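Local coordinates for lysine cyclodeaminase (Streptomyces pristinaespiralis, PDB 5YU3), which converts L-lysine to L-pipecolic acid by an NAD-dependent cyclodeamination that releases ammonia, and also recognises L-ornithine and L-2,4-diaminobutyric acid, at residues A[135-147]-A[195-209]. Sequence-based numbering, arbitrary orientation.
Sequences RPDSHTLGLIGTG and PARIAAEADVISTAT. With NAD (nicotinamide-adenine-dinucleotide), chain F.
Ile198 drops its CG2 methyl into the dip left by Gly142, 3.6 Å from the glycine CA. Gly142 has no side chain, and Ile198 CG2, Ala202 CB and Ile205 CG1 close round its backbone. Helix 195-201 packs across this face of strand 140-144. Two residues on, on the same face, Ile144 turns CG1 away from its carbonyl carbon (chi1 -48°). This brings CD1 to 3.5 Å from Ile198 CD1, with the Pro195 ring crossing nearby. Strands 140-144 and 204-207 run parallel, linked by bonds such as Gly142 N to Val204 O (2.8 Å) and Ala208 N to Ile144 O (2.9 Å). They are central neighbours in the parallel sheet of the Rossmann-type NAD-binding domain. On the other face, Leu141 CD1 meets Val204 CG1 at 3.9 Å, and Leu143 CD2 rests on Ser206 CB. Helix 148-160 covers this face. At the cofactor end, Thr209 CG2 fills the notch beside Gly145, 3.4 Å from Ile144 O. Ile144 CG2 and Thr209 CB touch the adenine. At the far end, Asp203 OD2 accepts hydrogen bonds from His139 N (2.9 Å) and Thr140 N (3.0 Å). Its OD1 is held by His227 and Arg225.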
# COMPACT_ATOMS: atom_id res chain seq x y z
N ARG A 135 2.07 35.05 13.94
CA ARG A 135 2.24 36.48 13.72
C ARG A 135 3.19 36.69 12.54
O ARG A 135 4.25 36.06 12.49
CB ARG A 135 2.79 37.14 14.98
CG ARG A 135 1.73 37.71 15.91
CD ARG A 135 2.38 38.61 16.96
NE ARG A 135 2.78 39.90 16.41
CZ ARG A 135 1.97 40.95 16.26
NH1 ARG A 135 0.70 40.87 16.63
NH2 ARG A 135 2.44 42.08 15.75
N PRO A 136 2.85 37.55 11.58
CA PRO A 136 3.73 37.74 10.42
C PRO A 136 5.08 38.33 10.77
O PRO A 136 6.00 38.25 9.94
CB PRO A 136 2.92 38.67 9.51
CG PRO A 136 1.84 39.29 10.51
CD PRO A 136 1.60 38.37 11.41
N ASP A 137 5.25 38.91 11.96
CA ASP A 137 6.55 39.39 12.39
C ASP A 137 7.22 38.44 13.38
O ASP A 137 8.15 38.85 14.09
CB ASP A 137 6.42 40.80 12.98
CG ASP A 137 5.50 40.85 14.19
OD1 ASP A 137 4.79 39.86 14.45
OD2 ASP A 137 5.47 41.90 14.88
N SER A 138 6.76 37.19 13.44
CA SER A 138 7.38 36.18 14.29
C SER A 138 8.89 36.15 14.08
O SER A 138 9.38 36.04 12.95
CB SER A 138 6.79 34.81 14.00
OG SER A 138 5.46 34.71 14.50
N HIS A 139 9.63 36.21 15.19
CA HIS A 139 11.07 36.34 15.16
C HIS A 139 11.79 35.15 15.79
O HIS A 139 12.91 34.82 15.38
CB HIS A 139 11.44 37.67 15.87
CG HIS A 139 12.82 37.75 16.44
ND1 HIS A 139 13.24 36.98 17.52
CD2 HIS A 139 13.86 38.56 16.14
CE1 HIS A 139 14.49 37.29 17.82
NE2 HIS A 139 14.89 38.25 17.00
N THR A 140 11.16 34.46 16.74
CA THR A 140 11.78 33.36 17.48
C THR A 140 11.02 32.07 17.25
O THR A 140 9.84 31.98 17.61
CB THR A 140 11.83 33.67 18.98
OG1 THR A 140 12.71 34.78 19.21
CG2 THR A 140 12.32 32.45 19.75
N LEU A 141 11.69 31.08 16.68
CA LEU A 141 11.11 29.75 16.51
C LEU A 141 11.58 28.85 17.64
O LEU A 141 12.75 28.90 18.05
CB LEU A 141 11.51 29.15 15.15
CG LEU A 141 11.22 27.66 14.91
CD1 LEU A 141 9.72 27.44 14.80
CD2 LEU A 141 11.93 27.18 13.64
N GLY A 142 10.67 28.03 18.16
CA GLY A 142 11.01 26.97 19.08
C GLY A 142 10.89 25.63 18.38
O GLY A 142 9.97 25.41 17.59
N LEU A 143 11.84 24.73 18.66
CA LEU A 143 11.80 23.36 18.15
C LEU A 143 11.96 22.40 19.31
O LEU A 143 12.96 22.47 20.03
CB LEU A 143 12.89 23.10 17.09
CG LEU A 143 12.83 23.95 15.82
CD1 LEU A 143 14.06 23.68 14.96
CD2 LEU A 143 11.54 23.70 15.00
N ILE A 144 10.99 21.51 19.50
CA ILE A 144 11.12 20.40 20.44
C ILE A 144 11.26 19.13 19.62
O ILE A 144 10.35 18.78 18.85
CB ILE A 144 9.92 20.30 21.40
CG1 ILE A 144 9.59 21.66 22.01
CG2 ILE A 144 10.21 19.23 22.46
CD1 ILE A 144 10.56 22.08 23.06
N GLY A 145 12.39 18.44 19.78
CA GLY A 145 12.80 17.43 18.82
C GLY A 145 13.65 18.06 17.74
O GLY A 145 13.18 18.92 16.99
N THR A 146 14.93 17.68 17.68
CA THR A 146 15.83 18.22 16.66
C THR A 146 16.40 17.08 15.83
O THR A 146 17.62 16.97 15.65
CB THR A 146 16.95 19.06 17.30
OG1 THR A 146 17.75 18.24 18.16
CG2 THR A 146 16.36 20.22 18.09
N GLY A 147 15.52 16.22 15.34
CA GLY A 147 15.90 15.18 14.41
C GLY A 147 15.71 15.62 12.97
O GLY A 147 15.93 16.79 12.62
N PRO A 195 12.69 23.15 27.45
CA PRO A 195 11.32 23.36 26.95
C PRO A 195 10.56 24.48 27.63
O PRO A 195 9.80 25.19 26.96
CB PRO A 195 10.67 22.00 27.18
CG PRO A 195 11.92 20.99 27.28
CD PRO A 195 12.94 21.69 27.71
N ALA A 196 10.74 24.69 28.94
CA ALA A 196 10.03 25.77 29.60
C ALA A 196 10.46 27.13 29.04
O ALA A 196 9.63 28.03 28.88
CB ALA A 196 10.25 25.71 31.11
N ARG A 197 11.75 27.28 28.72
CA ARG A 197 12.20 28.54 28.12
C ARG A 197 11.64 28.70 26.72
O ARG A 197 11.26 29.81 26.32
CB ARG A 197 13.73 28.60 28.11
CG ARG A 197 14.25 29.81 27.35
CD ARG A 197 15.71 30.18 27.64
NE ARG A 197 16.03 31.41 26.92
CZ ARG A 197 17.01 31.57 26.05
NH1 ARG A 197 17.84 30.57 25.78
NH2 ARG A 197 17.18 32.74 25.45
N ILE A 198 11.59 27.61 25.95
CA ILE A 198 11.02 27.67 24.61
C ILE A 198 9.56 28.08 24.67
O ILE A 198 9.11 28.95 23.91
CB ILE A 198 11.20 26.30 23.91
CG1 ILE A 198 12.69 26.03 23.66
CG2 ILE A 198 10.41 26.25 22.60
CD1 ILE A 198 12.99 24.61 23.19
N ALA A 199 8.80 27.50 25.60
CA ALA A 199 7.39 27.87 25.77
C ALA A 199 7.24 29.35 26.09
O ALA A 199 6.37 30.03 25.53
CB ALA A 199 6.76 27.01 26.88
N ALA A 200 8.12 29.89 26.94
CA ALA A 200 7.98 31.29 27.35
C ALA A 200 8.37 32.27 26.25
O ALA A 200 7.80 33.36 26.17
CB ALA A 200 8.82 31.56 28.61
N GLU A 201 9.34 31.91 25.39
CA GLU A 201 9.96 32.91 24.53
C GLU A 201 9.62 32.78 23.05
O GLU A 201 9.82 33.75 22.31
CB GLU A 201 11.49 32.86 24.69
CG GLU A 201 11.97 33.48 26.00
CD GLU A 201 13.49 33.48 26.15
OE1 GLU A 201 13.97 33.25 27.27
OE2 GLU A 201 14.19 33.73 25.15
N ALA A 202 9.11 31.64 22.59
CA ALA A 202 8.93 31.45 21.16
C ALA A 202 7.66 32.13 20.65
O ALA A 202 6.64 32.19 21.34
CB ALA A 202 8.88 29.96 20.82
N ASP A 203 7.74 32.63 19.41
CA ASP A 203 6.56 33.10 18.69
C ASP A 203 5.85 31.98 17.94
O ASP A 203 4.62 32.02 17.78
CB ASP A 203 6.96 34.18 17.68
CG ASP A 203 7.62 35.37 18.33
OD1 ASP A 203 6.99 35.97 19.24
OD2 ASP A 203 8.76 35.71 17.94
N VAL A 204 6.60 31.00 17.47
CA VAL A 204 6.05 29.83 16.79
C VAL A 204 6.88 28.63 17.24
O VAL A 204 8.08 28.76 17.48
CB VAL A 204 6.06 30.03 15.26
CG1 VAL A 204 7.42 30.53 14.80
CG2 VAL A 204 5.67 28.74 14.52
N ILE A 205 6.23 27.48 17.42
CA ILE A 205 6.92 26.27 17.86
C ILE A 205 6.53 25.15 16.90
O ILE A 205 5.38 25.08 16.47
CB ILE A 205 6.55 25.89 19.31
CG1 ILE A 205 7.11 26.92 20.30
CG2 ILE A 205 7.05 24.47 19.68
CD1 ILE A 205 6.58 26.76 21.73
N SER A 206 7.49 24.28 16.57
CA SER A 206 7.19 22.98 15.98
C SER A 206 7.65 21.89 16.93
O SER A 206 8.81 21.90 17.38
CB SER A 206 7.87 22.80 14.61
OG SER A 206 7.29 23.63 13.63
N THR A 207 6.76 20.96 17.26
CA THR A 207 7.13 19.75 17.98
C THR A 207 7.20 18.60 16.99
O THR A 207 6.26 18.39 16.22
CB THR A 207 6.15 19.43 19.12
OG1 THR A 207 4.85 19.13 18.60
CG2 THR A 207 6.02 20.62 20.07
N ALA A 208 8.33 17.88 16.98
CA ALA A 208 8.52 16.79 16.01
C ALA A 208 9.47 15.80 16.68
O ALA A 208 10.68 15.78 16.41
CB ALA A 208 9.06 17.30 14.67
N THR A 209 8.92 15.00 17.59
CA THR A 209 9.70 14.09 18.41
C THR A 209 9.31 12.65 18.13
O THR A 209 8.22 12.37 17.63
CB THR A 209 9.46 14.35 19.91
OG1 THR A 209 8.17 13.81 20.26
CG2 THR A 209 9.49 15.84 20.21
PA NAD F . 13.86 11.58 14.17
O1A NAD F . 14.12 10.27 14.85
O2A NAD F . 14.80 12.07 13.09
O5B NAD F . 13.86 12.73 15.30
C5B NAD F . 13.00 12.61 16.44
C4B NAD F . 13.72 13.29 17.59
O4B NAD F . 12.84 13.37 18.72
C3B NAD F . 14.93 12.48 18.06
O3B NAD F . 16.13 13.28 17.95
C2B NAD F . 14.62 12.16 19.51
O2B NAD F . 15.75 12.18 20.37
C1B NAD F . 13.66 13.27 19.88
N9A NAD F . 12.79 13.04 21.05
C8A NAD F . 12.21 11.88 21.45
N7A NAD F . 11.45 12.10 22.58
C5A NAD F . 11.55 13.42 22.87
C6A NAD F . 11.03 14.33 23.91
N6A NAD F . 10.21 13.88 24.89
N1A NAD F . 11.38 15.64 23.83
C2A NAD F . 12.19 16.13 22.87
N3A NAD F . 12.72 15.36 21.91
C4A NAD F . 12.43 14.03 21.86
O3 NAD F . 12.35 11.52 13.58
PN NAD F . 11.65 12.58 12.61
O1N NAD F . 12.14 13.96 12.97
O2N NAD F . 11.77 12.07 11.19
O5D NAD F . 10.09 12.42 13.02
C5D NAD F . 9.61 12.98 14.24
C4D NAD F . 8.10 12.76 14.32
O4D NAD F . 7.46 13.36 13.19
C3D NAD F . 7.73 11.28 14.25
O3D NAD F . 6.60 11.05 15.12
C2D NAD F . 7.28 11.10 12.82
O2D NAD F . 6.44 9.95 12.64
C1D NAD F . 6.56 12.42 12.61
N1N NAD F . 6.32 12.77 11.21
C2N NAD F . 5.21 13.47 10.93
C3N NAD F . 4.91 13.84 9.63
C7N NAD F . 3.67 14.63 9.37
O7N NAD F . 3.26 14.77 8.24
N7N NAD F . 3.06 15.21 10.42
C4N NAD F . 5.79 13.51 8.59
C5N NAD F . 6.95 12.81 8.92
C6N NAD F . 7.21 12.46 10.25
O HOH W 1 2.60 33.56 16.38
O HOH W 2 11.59 35.67 22.10
O HOH W 3 10.85 20.23 15.75
O HOH W 4 12.75 16.07 14.49